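Fructose-bisphosphate aldolase (Thermus caldophilus, PDB 2FJK) belongs to the class II aldolases, a family of TIM-barrel proteins, and holds 1,3-dihydroxyacetonephosphate in a pocket of its chain. Local coordinates at residues H178-G183 against G226-A231; G185-D190 against S232-E237. All coordinates share one frame; numbering follows the deposited sequence.

Contacts 1 and 2 illustrate how two loops can be sewn together over successive short stretches, one end of the seam reaching a ligand. The loop after strand 171-172 supplies 178-183 and 185-190; the loop leading into helix 236-244, with that helix's first residues, supplies 226-231 and 232-237, and the two pair off in chain order. The contact centres lie about 13 Å apart. S232 joins them, its N 2.8 Å from A180 O and its OG 2.7 Å from G183 O, both probable hydrogen bonds. K182 CD packs on I234 CG1 at 3.6 Å. Contact 1 binds 1,3-dihydroxyacetonephosphate directly, through H178, G179 and K182; in contact 2 the side chain of I234 is about 6 Å from the bound 1,3-dihydroxyacetonephosphate.

Contact 1 (H178-G183 against G226-A231); sequences HGAYKG and GEIGEA. With 13P (1,3-dihydroxyacetonephosphate), chain E.
Y181 reaches across to G229 and makes the polar bond that joins 178-183 to 226-231. With CG anti to its carbonyl carbon (chi1 -53°), the ring extends alongside residues 229-231, and its hydroxyl accepts a hydrogen bond from G229 N, OH to N 2.7 Å. The bond is nearly straight, 160° at the hydrogen, and G229 N lies in the plane of the ring, beyond its edge. The backbone is met along this same edge: CE2 stands 3.7 Å from G229 CA, and CD2 is 3.6 Å from the carbonyl oxygen of E230, the centre of an inverse gamma turn. I228 comes up obliquely, its CG1 3.6 Å from the Y181 hydroxyl oxygen.

Beside the tyrosine, A180 turns its methyl toward the partner segment, where it packs loosely against both CD1 of I228 and CB of A231. I228 and A231 in turn rest on V218 of helix 215-223. The carbonyl oxygen of A180 also receives a CA-H...O contact from A231, O to CA 3.1 Å.

The residues on either side of A180 and Y181 in sequence, H178, G179 and K182, hold the ligand. G179 N donates to phosphate oxygen O1P at 3.0 Å and H178 ND1 to the bridging oxygen O1. K182, its chain extended until a bend at chi4 (-54°), brings NZ to O2P at 2.6 Å; the same ammonium also donates to G179 O, lying in that carbonyl's plane, and to S177 O. Backbone carbonyls thus help to aim the lysine, whose charge probably offsets that of the phosphate. Chemically the short loop is two-sided: donors converge on the phosphate, while a tyrosine oxygen, serving as acceptor, ties its far flank to the neighbouring backbone.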
loop_
_atom_site.group_PDB
_atom_site.type_symbol
_atom_site.label_atom_id
_atom_site.label_comp_id
_atom_site.label_asym_id
_atom_site.label_seq_id
_atom_site.Cartn_x
_atom_site.Cartn_y
_atom_site.Cartn_z
ATOM N N HIS A 178 1.417 7.303 34.534
ATOM C CA HIS A 178 1.431 5.975 33.903
ATOM C C HIS A 178 1.614 4.810 34.878
ATOM O O HIS A 178 2.042 4.992 36.020
ATOM C CB HIS A 178 2.550 5.880 32.852
ATOM C CG HIS A 178 2.474 6.913 31.772
ATOM N ND1 HIS A 178 1.363 7.084 30.974
ATOM C CD2 HIS A 178 3.384 7.825 31.350
ATOM C CE1 HIS A 178 1.591 8.058 30.110
ATOM N NE2 HIS A 178 2.808 8.524 30.317
ATOM N N GLY A 179 1.292 3.607 34.412
ATOM C CA GLY A 179 1.466 2.433 35.245
ATOM C C GLY A 179 0.270 2.013 36.065
ATOM O O GLY A 179 -0.760 2.681 36.076
ATOM N N ALA A 180 0.413 0.894 36.765
ATOM C CA ALA A 180 -0.674 0.362 37.579
ATOM C C ALA A 180 -0.724 0.906 39.015
ATOM O O ALA A 180 -1.557 0.474 39.808
ATOM C CB ALA A 180 -0.587 -1.152 37.607
ATOM N N TYR A 181 0.153 1.844 39.355
ATOM C CA TYR A 181 0.161 2.394 40.714
ATOM C C TYR A 181 0.017 3.903 40.687
ATOM O O TYR A 181 0.973 4.633 40.946
ATOM C CB TYR A 181 1.453 1.998 41.436
ATOM C CG TYR A 181 1.700 0.508 41.409
ATOM C CD1 TYR A 181 2.659 -0.051 40.559
ATOM C CD2 TYR A 181 0.948 -0.350 42.212
ATOM C CE1 TYR A 181 2.861 -1.435 40.513
ATOM C CE2 TYR A 181 1.138 -1.720 42.175
ATOM C CZ TYR A 181 2.092 -2.257 41.325
ATOM O OH TYR A 181 2.251 -3.619 41.283
ATOM N N LYS A 182 -1.195 4.358 40.396
ATOM C CA LYS A 182 -1.481 5.782 40.291
ATOM C C LYS A 182 -1.707 6.537 41.601
ATOM O O LYS A 182 -1.919 7.746 41.582
ATOM C CB LYS A 182 -2.678 5.981 39.350
ATOM C CG LYS A 182 -2.490 5.284 38.000
ATOM C CD LYS A 182 -3.597 5.620 37.010
ATOM C CE LYS A 182 -3.434 4.834 35.723
ATOM N NZ LYS A 182 -2.072 5.010 35.132
ATOM N N GLY A 183 -1.658 5.837 42.732
ATOM C CA GLY A 183 -1.854 6.503 44.016
ATOM C C GLY A 183 -2.715 5.763 45.032
ATOM O O GLY A 183 -3.707 5.132 44.670
ATOM N N GLY A 226 -0.415 -14.080 38.097
ATOM C CA GLY A 226 -0.342 -13.332 39.342
ATOM C C GLY A 226 0.739 -12.298 39.576
ATOM O O GLY A 226 1.415 -11.838 38.660
ATOM N N GLU A 227 0.875 -11.933 40.844
ATOM C CA GLU A 227 1.849 -10.951 41.314
ATOM C C GLU A 227 1.762 -9.530 40.764
ATOM O O GLU A 227 2.336 -9.194 39.723
ATOM C CB GLU A 227 3.271 -11.491 41.150
ATOM C CG GLU A 227 3.611 -12.514 42.208
ATOM C CD GLU A 227 5.097 -12.690 42.403
ATOM O OE1 GLU A 227 5.815 -11.665 42.454
ATOM O OE2 GLU A 227 5.543 -13.853 42.518
ATOM N N ILE A 228 1.035 -8.707 41.512
ATOM C CA ILE A 228 0.829 -7.296 41.223
ATOM C C ILE A 228 0.497 -6.683 42.588
ATOM O O ILE A 228 -0.094 -7.346 43.439
ATOM C CB ILE A 228 -0.350 -7.077 40.243
ATOM C CG1 ILE A 228 -0.402 -5.605 39.823
ATOM C CG2 ILE A 228 -1.667 -7.488 40.900
ATOM C CD1 ILE A 228 -1.438 -5.294 38.763
ATOM N N GLY A 229 0.877 -5.433 42.806
ATOM C CA GLY A 229 0.616 -4.820 44.099
ATOM C C GLY A 229 -0.747 -4.175 44.263
ATOM O O GLY A 229 -1.751 -4.650 43.722
ATOM N N GLU A 230 -0.787 -3.095 45.036
ATOM C CA GLU A 230 -2.027 -2.374 45.254
ATOM C C GLU A 230 -2.308 -1.541 44.014
ATOM O O GLU A 230 -2.182 -0.319 44.031
ATOM C CB GLU A 230 -1.918 -1.444 46.461
ATOM C CG GLU A 230 -1.710 -2.131 47.786
ATOM C CD GLU A 230 -1.974 -1.194 48.947
ATOM O OE1 GLU A 230 -3.144 -0.778 49.114
ATOM O OE2 GLU A 230 -1.017 -0.869 49.683
ATOM N N ALA A 231 -2.668 -2.216 42.929
ATOM C CA ALA A 231 -2.966 -1.528 41.688
ATOM C C ALA A 231 -4.047 -0.507 41.980
ATOM O O ALA A 231 -5.011 -0.797 42.686
ATOM C CB ALA A 231 -3.446 -2.518 40.643
HETATM P P 13P E . -1.421 4.134 31.249
HETATM O O1P 13P E . -0.152 3.298 31.764
HETATM O O2P 13P E . -2.124 4.721 32.541
HETATM O O3P 13P E . -2.401 3.173 30.509
HETATM O O1 13P E . -0.899 5.288 30.261
HETATM C C1 13P E . -1.721 5.669 29.160
HETATM C C2 13P E . -1.099 6.931 28.615
HETATM O O2 13P E . -0.862 7.863 29.380
HETATM C C3 13P E . -0.762 7.060 27.130
HETATM O O3 13P E . -0.080 8.285 26.881
#

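Contact 2 (G185-D190 against S232-E237); sequences GRPFID and SGIHPE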
loop_
_atom_site.group_PDB
_atom_site.type_symbol
_atom_site.label_atom_id
_atom_site.label_comp_id
_atom_site.label_asym_id
_atom_site.label_seq_id
_atom_site.Cartn_x
_atom_site.Cartn_y
_atom_site.Cartn_z
ATOM N N GLY A 185 -5.477 4.659 47.405
ATOM C CA GLY A 185 -6.881 5.008 47.339
ATOM C C GLY A 185 -7.132 5.698 46.011
ATOM O O GLY A 185 -6.381 5.501 45.054
ATOM N N ARG A 186 -8.181 6.511 45.947
ATOM C CA ARG A 186 -8.514 7.225 44.723
ATOM C C ARG A 186 -7.544 8.381 44.513
ATOM O O ARG A 186 -7.560 9.359 45.257
ATOM C CB ARG A 186 -9.951 7.746 44.799
ATOM C CG ARG A 186 -10.408 8.578 43.610
ATOM C CD ARG A 186 -11.900 8.871 43.729
ATOM N NE ARG A 186 -12.394 9.796 42.713
ATOM C CZ ARG A 186 -13.678 10.121 42.570
ATOM N NH1 ARG A 186 -14.586 9.595 43.380
ATOM N NH2 ARG A 186 -14.057 10.963 41.617
ATOM N N PRO A 187 -6.678 8.276 43.496
ATOM C CA PRO A 187 -5.701 9.328 43.199
ATOM C C PRO A 187 -6.376 10.664 42.915
ATOM O O PRO A 187 -7.316 10.741 42.131
ATOM C CB PRO A 187 -4.949 8.768 41.988
ATOM C CG PRO A 187 -5.961 7.892 41.331
ATOM C CD PRO A 187 -6.598 7.193 42.501
ATOM N N PHE A 188 -5.891 11.717 43.559
ATOM C CA PHE A 188 -6.473 13.042 43.388
ATOM C C PHE A 188 -6.312 13.643 42.000
ATOM O O PHE A 188 -5.219 13.683 41.444
ATOM C CB PHE A 188 -5.880 14.020 44.406
ATOM C CG PHE A 188 -6.407 15.422 44.269
ATOM C CD1 PHE A 188 -7.730 15.717 44.590
ATOM C CD2 PHE A 188 -5.589 16.442 43.795
ATOM C CE1 PHE A 188 -8.231 17.006 44.441
ATOM C CE2 PHE A 188 -6.080 17.735 43.641
ATOM C CZ PHE A 188 -7.403 18.019 43.964
ATOM N N ILE A 189 -7.414 14.128 41.452
ATOM C CA ILE A 189 -7.392 14.764 40.148
ATOM C C ILE A 189 -7.773 16.221 40.363
ATOM O O ILE A 189 -8.846 16.515 40.889
ATOM C CB ILE A 189 -8.403 14.120 39.183
ATOM C CG1 ILE A 189 -8.203 12.602 39.153
ATOM C CG2 ILE A 189 -8.251 14.730 37.801
ATOM C CD1 ILE A 189 -6.792 12.159 38.867
ATOM N N ASP A 190 -6.889 17.126 39.965
ATOM C CA ASP A 190 -7.124 18.555 40.128
ATOM C C ASP A 190 -8.129 19.058 39.100
ATOM O O ASP A 190 -7.752 19.642 38.087
ATOM C CB ASP A 190 -5.808 19.318 39.970
ATOM C CG ASP A 190 -5.825 20.653 40.677
ATOM O OD1 ASP A 190 -6.814 21.396 40.514
ATOM O OD2 ASP A 190 -4.844 20.959 41.389
ATOM N N SER A 232 -3.874 0.692 41.445
ATOM C CA SER A 232 -4.832 1.767 41.646
ATOM C C SER A 232 -4.844 2.620 40.381
ATOM O O SER A 232 -3.811 3.129 39.960
ATOM C CB SER A 232 -4.418 2.608 42.862
ATOM O OG SER A 232 -5.327 3.673 43.093
ATOM N N GLY A 233 -6.010 2.756 39.766
ATOM C CA GLY A 233 -6.096 3.546 38.553
ATOM C C GLY A 233 -6.947 4.777 38.761
ATOM O O GLY A 233 -7.411 5.022 39.872
ATOM N N ILE A 234 -7.150 5.551 37.697
ATOM C CA ILE A 234 -7.953 6.766 37.775
ATOM C C ILE A 234 -9.425 6.391 37.848
ATOM O O ILE A 234 -9.909 5.555 37.076
ATOM C CB ILE A 234 -7.727 7.685 36.554
ATOM C CG1 ILE A 234 -6.231 7.981 36.376
ATOM C CG2 ILE A 234 -8.501 8.976 36.734
ATOM C CD1 ILE A 234 -5.566 8.613 37.561
ATOM N N HIS A 235 -10.131 7.009 38.789
ATOM C CA HIS A 235 -11.547 6.741 38.995
ATOM C C HIS A 235 -12.400 7.141 37.795
ATOM O O HIS A 235 -12.231 8.224 37.237
ATOM C CB HIS A 235 -12.041 7.488 40.229
ATOM C CG HIS A 235 -13.401 7.061 40.682
ATOM N ND1 HIS A 235 -13.615 5.903 41.398
ATOM C CD2 HIS A 235 -14.620 7.613 40.482
ATOM C CE1 HIS A 235 -14.910 5.760 41.621
ATOM N NE2 HIS A 235 -15.541 6.784 41.075
ATOM N N PRO A 236 -13.337 6.270 37.386
ATOM C CA PRO A 236 -14.222 6.534 36.246
ATOM C C PRO A 236 -14.921 7.892 36.316
ATOM O O PRO A 236 -15.010 8.611 35.316
ATOM C CB PRO A 236 -15.214 5.374 36.302
ATOM C CG PRO A 236 -14.385 4.258 36.836
ATOM C CD PRO A 236 -13.591 4.931 37.945
ATOM N N GLU A 237 -15.420 8.248 37.496
ATOM C CA GLU A 237 -16.107 9.527 37.651
ATOM C C GLU A 237 -15.176 10.702 37.359
ATOM O O GLU A 237 -15.596 11.703 36.774
ATOM C CB GLU A 237 -16.707 9.639 39.055
ATOM C CG GLU A 237 -17.791 8.587 39.339
ATOM C CD GLU A 237 -18.930 8.620 38.322
ATOM O OE1 GLU A 237 -19.492 9.715 38.090
ATOM O OE2 GLU A 237 -19.272 7.551 37.760
HETATM O O HOH W 1 -9.175 8.970 40.530
#
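G185 meets S232 at the start of the pairing, its carbonyl oxygen 2.9 Å from the serine OG, though the hydroxyl's single proton may go instead to G183 O, its stronger partner.

R186 follows with a fully extended side chain, CG anti to the backbone N (chi1 177°), which carries the guanidinium flat onto the imidazole of H235. Their centres are 3.9 Å apart and the planes inclined by 20°, with H235 CD2 above the middle of the guanidinium. The opposite face of the imidazole is covered by CD of P236, leaving the ring sandwiched between arginine and proline. A salt bridge from R186 NE to D238 engages the arginine's charge and probably helps to hold the guanidinium in place.

P187 turns its ring toward 232-237: CD lies 3.5 Å from G233 O and CG 3.9 Å from I234 CD1. Its carbonyl is linked through a water, which donates to P187 O (3.0 Å) and accepts from H235 N (2.8 Å), bridging the two backbones. Beyond F188, which faces away, I189 points back in, and its CD1 meets I234 CD1 at 4.0 Å, the two isoleucine tips joining the proline in an apolar patch. D190 ends the segment as N-cap of helix 191-200, its OD1 accepting from R193 N.

H235 occupies the N-cap position of helix 236-244 while its ring is engaged by R186. The arrangement thus joins the lead-ins of two helices of a TIM-barrel protein, one following a strand (171-172) and the other following helix 215-223.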